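Type VI immunity protein Atu4351 (Agrobacterium fabrum, PDB 6ITW) probably neutralises a partner DNase toxin (Tde1) of the type VI secretion system, acting as the immunity half of an effector-immunity pair. Local coordinates at residues I36-T39 / Y40-F43; L153-N156 / R157-N161. One frame throughout, in Å; residues are numbered along the deposited sequence.

Interaction 1: I36-T39 / Y40-F43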
ATOM      1  N   ILE A  36      10.686   4.614 -11.141  1.00 49.82           N
ATOM      2  CA  ILE A  36      10.604   4.843  -9.699  1.00 45.36           C
ATOM      3  C   ILE A  36      11.819   5.691  -9.350  1.00 42.35           C
ATOM      4  O   ILE A  36      12.912   5.412  -9.865  1.00 48.10           O
ATOM      5  CB  ILE A  36      10.595   3.517  -8.919  1.00 46.65           C
ATOM      6  CG1 ILE A  36       9.423   2.624  -9.365  1.00 42.12           C
ATOM      7  CG2 ILE A  36      10.574   3.775  -7.414  1.00 34.17           C
ATOM      8  CD1 ILE A  36       9.413   1.241  -8.706  1.00 34.52           C
ATOM      9  N   PRO A  37      11.694   6.724  -8.510  1.00 41.84           N
ATOM     10  CA  PRO A  37      12.854   7.599  -8.226  1.00 40.55           C
ATOM     11  C   PRO A  37      14.070   6.809  -7.747  1.00 46.59           C
ATOM     12  O   PRO A  37      13.950   5.858  -6.969  1.00 44.87           O
ATOM     13  CB  PRO A  37      12.333   8.537  -7.130  1.00 40.91           C
ATOM     14  CG  PRO A  37      10.820   8.556  -7.325  1.00 38.76           C
ATOM     15  CD  PRO A  37      10.455   7.182  -7.844  1.00 43.19           C
ATOM     16  N   GLU A  38      15.258   7.222  -8.212  1.00 47.36           N
ATOM     17  CA  GLU A  38      16.473   6.456  -7.916  1.00 48.11           C
ATOM     18  C   GLU A  38      16.843   6.483  -6.441  1.00 43.31           C
ATOM     19  O   GLU A  38      17.422   5.508  -5.945  1.00 44.70           O
ATOM     20  CB  GLU A  38      17.668   6.959  -8.736  1.00 49.45           C
ATOM     21  CG  GLU A  38      18.248   5.870  -9.636  1.00 57.26           C
ATOM     22  CD  GLU A  38      18.910   4.714  -8.866  1.00 55.11           C
ATOM     23  OE1 GLU A  38      19.719   4.975  -7.946  1.00 53.29           O
ATOM     24  OE2 GLU A  38      18.631   3.536  -9.196  1.00 57.30           O
ATOM     25  N   THR A  39      16.560   7.582  -5.729  1.00 38.19           N
ATOM     26  CA  THR A  39      16.853   7.593  -4.301  1.00 40.43           C
ATOM     27  C   THR A  39      16.094   6.484  -3.581  1.00 44.45           C
ATOM     28  O   THR A  39      16.635   5.844  -2.678  1.00 42.55           O
ATOM     29  CB  THR A  39      16.526   8.959  -3.691  1.00 44.35           C
ATOM     30  OG1 THR A  39      15.141   9.280  -3.896  1.00 39.84           O
ATOM     31  CG2 THR A  39      17.414  10.032  -4.308  1.00 36.34           C
ATOM     32  N   TYR A  40      14.851   6.213  -3.991  1.00 43.16           N
ATOM     33  CA  TYR A  40      14.125   5.112  -3.371  1.00 38.14           C
ATOM     34  C   TYR A  40      14.736   3.772  -3.752  1.00 38.56           C
ATOM     35  O   TYR A  40      14.855   2.873  -2.907  1.00 36.49           O
ATOM     36  CB  TYR A  40      12.641   5.138  -3.759  1.00 36.19           C
ATOM     37  CG  TYR A  40      11.911   3.950  -3.191  1.00 35.91           C
ATOM     38  CD1 TYR A  40      11.412   3.970  -1.882  1.00 36.08           C
ATOM     39  CD2 TYR A  40      11.767   2.789  -3.933  1.00 30.49           C
ATOM     40  CE1 TYR A  40      10.772   2.852  -1.336  1.00 32.85           C
ATOM     41  CE2 TYR A  40      11.138   1.664  -3.394  1.00 34.68           C
ATOM     42  CZ  TYR A  40      10.638   1.706  -2.102  1.00 36.12           C
ATOM     43  OH  TYR A  40      10.005   0.596  -1.582  1.00 34.68           O
ATOM     44  N   LEU A  41      15.092   3.599  -5.032  1.00 37.87           N
ATOM     45  CA  LEU A  41      15.616   2.308  -5.470  1.00 39.99           C
ATOM     46  C   LEU A  41      16.965   2.022  -4.819  1.00 42.82           C
ATOM     47  O   LEU A  41      17.258   0.878  -4.448  1.00 41.48           O
ATOM     48  CB  LEU A  41      15.722   2.265  -6.991  1.00 40.03           C
ATOM     49  CG  LEU A  41      14.400   2.235  -7.761  1.00 45.98           C
ATOM     50  CD1 LEU A  41      14.659   2.385  -9.275  1.00 39.82           C
ATOM     51  CD2 LEU A  41      13.615   0.946  -7.452  1.00 30.18           C
ATOM     52  N   ASP A  42      17.786   3.055  -4.642  1.00 40.49           N
ATOM     53  CA  ASP A  42      19.064   2.852  -3.977  1.00 43.81           C
ATOM     54  C   ASP A  42      18.875   2.493  -2.504  1.00 42.97           C
ATOM     55  O   ASP A  42      19.580   1.624  -1.977  1.00 40.92           O
ATOM     56  CB  ASP A  42      19.945   4.093  -4.134  1.00 46.05           C
ATOM     57  CG  ASP A  42      21.406   3.795  -3.804  1.00 56.56           C
ATOM     58  OD1 ASP A  42      21.924   2.770  -4.319  1.00 50.29           O
ATOM     59  OD2 ASP A  42      22.025   4.559  -3.023  1.00 50.15           O
ATOM     60  N   PHE A  43      17.922   3.137  -1.829  1.00 40.55           N
ATOM     61  CA  PHE A  43      17.526   2.696  -0.491  1.00 38.87           C
ATOM     62  C   PHE A  43      17.228   1.188  -0.463  1.00 40.56           C
ATOM     63  O   PHE A  43      17.785   0.444   0.359  1.00 37.28           O
ATOM     64  CB  PHE A  43      16.321   3.518  -0.025  1.00 36.46           C
ATOM     65  CG  PHE A  43      15.715   3.033   1.253  1.00 40.32           C
ATOM     66  CD1 PHE A  43      16.409   3.146   2.454  1.00 37.08           C
ATOM     67  CD2 PHE A  43      14.449   2.456   1.259  1.00 36.89           C
ATOM     68  CE1 PHE A  43      15.845   2.697   3.650  1.00 34.51           C
ATOM     69  CE2 PHE A  43      13.861   2.017   2.444  1.00 33.49           C
ATOM     70  CZ  PHE A  43      14.560   2.134   3.644  1.00 36.07           C
TER
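Ile-36 and Pro-37 lead into helix 38-47, and their contacts with Tyr-40 and Leu-41 close its first turn. The apolar part rests on Ile-36. Its CG2 branch, anti to the backbone N because chi1 is -58°, reaches Tyr-40 CD2 at 3.8 Å and also meets Leu-41 CG, the two side chains crossing at about a right angle. A beta-branched residue suits this place, since one methyl serves both neighbours.

Among the backbone bonds, Leu-41 N donates to Pro-37 O (3.2 Å), and Tyr-40 N adds a weak bond to the same oxygen. Pro-37, at the N-cap, has no side-chain acceptor to cap with and takes part through this carbonyl oxygen. Asp-42 N to Glu-38 O and Phe-43 N to Thr-39 O continue the helical pattern.

On the polar side, the bent chain of Glu-38 brings OE2 to 3.9 Å from Leu-41 CB. Its carboxylate does not touch that of Asp-42, which instead forms a salt bridge with Arg-45.

Pro-37 and Tyr-40 pack against helix 128-137, where Asp-129 OD2 is hydrogen-bonded to Thr-39 OG1, while Ile-36 meets His-85 and Leu-87 of strand 84-90 and Tyr-40 meets Leu-87.

Interaction 2: L153-N156 / R157-N161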
ATOM      1  N   LEU A 153      -8.902   0.695  16.927  1.00 46.89           N
ATOM      2  CA  LEU A 153      -7.817   0.177  16.099  1.00 42.16           C
ATOM      3  C   LEU A 153      -7.519  -1.290  16.414  1.00 42.48           C
ATOM      4  O   LEU A 153      -7.677  -1.752  17.548  1.00 43.82           O
ATOM      5  CB  LEU A 153      -6.581   1.043  16.293  1.00 41.58           C
ATOM      6  CG  LEU A 153      -6.859   2.498  15.877  1.00 45.14           C
ATOM      7  CD1 LEU A 153      -5.621   3.358  15.987  1.00 46.10           C
ATOM      8  CD2 LEU A 153      -7.376   2.548  14.459  1.00 44.97           C
HETATM    9  N   MSE A 154      -7.108  -2.039  15.385  1.00 36.87           N
HETATM   10  CA  MSE A 154      -6.931  -3.487  15.547  1.00 38.90           C
HETATM   11  C   MSE A 154      -5.476  -4.001  15.596  1.00 38.31           C
HETATM   12  O   MSE A 154      -5.255  -5.137  16.046  1.00 36.55           O
HETATM   13  CB  MSE A 154      -7.663  -4.251  14.430  1.00 30.09           C
HETATM   14  CG  MSE A 154      -9.155  -4.118  14.445  1.00 36.98           C
HETATM   15 SE   MSE A 154      -9.987  -5.418  13.224  0.87 35.94          SE
HETATM   16  CE  MSE A 154      -9.643  -4.501  11.549  1.00 32.86           C
ATOM     17  N   PHE A 155      -4.491  -3.209  15.143  1.00 36.42           N
ATOM     18  CA  PHE A 155      -3.151  -3.779  14.950  1.00 41.28           C
ATOM     19  C   PHE A 155      -2.580  -4.381  16.238  1.00 39.51           C
ATOM     20  O   PHE A 155      -2.152  -5.542  16.247  1.00 39.55           O
ATOM     21  CB  PHE A 155      -2.161  -2.760  14.388  1.00 37.81           C
ATOM     22  CG  PHE A 155      -0.772  -3.341  14.208  1.00 40.86           C
ATOM     23  CD1 PHE A 155      -0.503  -4.212  13.154  1.00 36.61           C
ATOM     24  CD2 PHE A 155       0.246  -3.067  15.117  1.00 37.71           C
ATOM     25  CE1 PHE A 155       0.765  -4.773  12.986  1.00 36.49           C
ATOM     26  CE2 PHE A 155       1.516  -3.628  14.955  1.00 35.31           C
ATOM     27  CZ  PHE A 155       1.777  -4.476  13.890  1.00 34.71           C
ATOM     28  N   ASN A 156      -2.552  -3.610  17.332  1.00 37.43           N
ATOM     29  CA  ASN A 156      -1.894  -4.086  18.556  1.00 41.69           C
ATOM     30  C   ASN A 156      -2.504  -5.387  19.061  1.00 41.90           C
ATOM     31  O   ASN A 156      -1.781  -6.336  19.393  1.00 44.46           O
ATOM     32  CB  ASN A 156      -1.954  -3.015  19.637  1.00 40.96           C
ATOM     33  CG  ASN A 156      -1.049  -1.846  19.326  1.00 40.27           C
ATOM     34  OD1 ASN A 156      -0.167  -1.942  18.473  1.00 41.26           O
ATOM     35  ND2 ASN A 156      -1.273  -0.730  19.998  1.00 38.22           N
ATOM     36  N   ARG A 157      -3.835  -5.468  19.101  1.00 42.45           N
ATOM     37  CA  ARG A 157      -4.462  -6.717  19.524  1.00 42.27           C
ATOM     38  C   ARG A 157      -4.139  -7.852  18.558  1.00 42.07           C
ATOM     39  O   ARG A 157      -3.933  -8.997  18.982  1.00 44.21           O
ATOM     40  CB  ARG A 157      -5.973  -6.529  19.662  1.00 41.88           C
ATOM     41  CG  ARG A 157      -6.387  -5.610  20.813  1.00 47.50           C
ATOM     42  CD  ARG A 157      -7.908  -5.424  20.852  1.00 47.65           C
ATOM     43  NE  ARG A 157      -8.336  -4.439  19.866  1.00 50.64           N
ATOM     44  CZ  ARG A 157      -9.531  -4.423  19.281  1.00 47.57           C
ATOM     45  NH1 ARG A 157     -10.435  -5.352  19.567  1.00 43.60           N
ATOM     46  NH2 ARG A 157      -9.813  -3.486  18.388  1.00 40.24           N
ATOM     47  N   LEU A 158      -4.077  -7.561  17.252  1.00 43.20           N
ATOM     48  CA  LEU A 158      -3.787  -8.634  16.306  1.00 43.22           C
ATOM     49  C   LEU A 158      -2.335  -9.092  16.425  1.00 41.07           C
ATOM     50  O   LEU A 158      -2.052 -10.294  16.367  1.00 40.08           O
ATOM     51  CB  LEU A 158      -4.113  -8.186  14.885  1.00 40.71           C
ATOM     52  CG  LEU A 158      -5.598  -7.980  14.565  1.00 42.02           C
ATOM     53  CD1 LEU A 158      -5.713  -7.577  13.114  1.00 35.02           C
ATOM     54  CD2 LEU A 158      -6.480  -9.233  14.875  1.00 33.68           C
ATOM     55  N   LEU A 159      -1.406  -8.152  16.603  1.00 38.21           N
ATOM     56  CA  LEU A 159      -0.021  -8.518  16.887  1.00 42.90           C
ATOM     57  C   LEU A 159       0.058  -9.492  18.061  1.00 44.51           C
ATOM     58  O   LEU A 159       0.568 -10.612  17.922  1.00 41.60           O
ATOM     59  CB  LEU A 159       0.800  -7.260  17.169  1.00 41.32           C
ATOM     60  CG  LEU A 159       2.272  -7.513  17.510  1.00 42.86           C
ATOM     61  CD1 LEU A 159       2.974  -8.342  16.426  1.00 41.25           C
ATOM     62  CD2 LEU A 159       2.978  -6.185  17.737  1.00 31.36           C
ATOM     63  N   LYS A 160      -0.515  -9.105  19.207  1.00 48.40           N
ATOM     64  CA  LYS A 160      -0.487  -9.955  20.398  1.00 45.97           C
ATOM     65  C   LYS A 160      -1.182 -11.298  20.173  1.00 48.14           C
ATOM     66  O   LYS A 160      -0.621 -12.351  20.489  1.00 49.05           O
ATOM     67  CB  LYS A 160      -1.118  -9.226  21.579  1.00 53.26           C
ATOM     68  CG  LYS A 160      -1.451 -10.152  22.746  1.00 57.84           C
ATOM     69  CD  LYS A 160      -1.983  -9.381  23.931  1.00 62.58           C
ATOM     70  CE  LYS A 160      -2.605 -10.308  24.963  1.00 70.04           C
ATOM     71  NZ  LYS A 160      -3.248  -9.503  26.049  1.00 83.05           N
ATOM     72  N   ASN A 161      -2.408 -11.296  19.648  1.00 49.71           N
ATOM     73  CA  ASN A 161      -3.160 -12.555  19.605  1.00 46.35           C
ATOM     74  C   ASN A 161      -2.862 -13.433  18.394  1.00 49.76           C
ATOM     75  O   ASN A 161      -3.097 -14.648  18.463  1.00 49.50           O
ATOM     76  CB  ASN A 161      -4.667 -12.281  19.659  1.00 51.77           C
ATOM     77  CG  ASN A 161      -5.075 -11.512  20.914  1.00 63.65           C
ATOM     78  OD1 ASN A 161      -5.675 -10.440  20.825  1.00 61.27           O
ATOM     79  ND2 ASN A 161      -4.735 -12.051  22.087  1.00 63.45           N
TER
HETATM   80  O   HOH W   1      -5.556  -3.139  18.929  1.00 46.30           O
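Arg-157 folds back toward the start of its own helix and grips the carbonyl of Leu-153. A bend at chi3 (-80°) turns the guanidinium toward the preceding loop, so that NH2 donates to Leu-153 O at 2.9 Å in a nearly straight bond. The oxygen lies at the edge of the guanidinium, close to its plane, whereas the donor stands well above the carbonyl plane. A water bridges the same two residues: it donates to Leu-153 O and accepts from Arg-157 N and, at 3.2 Å, from Arg-157 NE. Arginine suits this place because its long chain can present two N-H groups together, one to the carbonyl and one to the water. NH2 also forms a salt bridge with Asp-148, which probably offsets the nearby charge of Lys-152.

Met-154, a selenomethionine, passes obliquely beside this group, its CG 4.0 Å from Arg-157 NH2, and its CB meets Leu-158 CD1 at 4.1 Å. One residue further along, the Phe-155 chi1 of 179° puts the ring where CE2 meets Leu-159 CD2 at 4.1 Å, the two side chains approaching obliquely. Leu-159 CB lies over one ring face, offset toward the rim.

The backbone bonds of the first turns include Leu-159 N to Phe-155 O at 2.7 Å. This is the N-terminal start of helix 155-162, where Asp-145 OD1 accepts a hydrogen bond from Phe-155 N.

Met-154 and Leu-158 pack on Met-188 of strand 188-192, Phe-155 and Leu-158 on Tyr-171 of strand 169-173, and Tyr-56 meets Phe-155 edge-to-face.

How the interactions relate
Following the chain from the N terminus, interaction 1 comes first, within the GAD-like domain, and interaction 2 follows in the part that belongs to the Tdi1 C-terminal family. The two lie in series, neither nested nor crossed, and each closes just a turn or so of chain where a loop enters a helix. The centres of interaction 1 and interaction 2 are about 32 Å apart and their nearest atoms about 18 Å, without touching. Interaction 1 sets helix 38-47 against helix 128-137 and strand 84-90 of the eight-stranded mixed sheet. Interaction 2 sets helix 155-162 on the two-stranded sheet 169-173/188-192, with Gln-54, Tyr-56 and Phe-92 from the earlier part of the chain also meeting it.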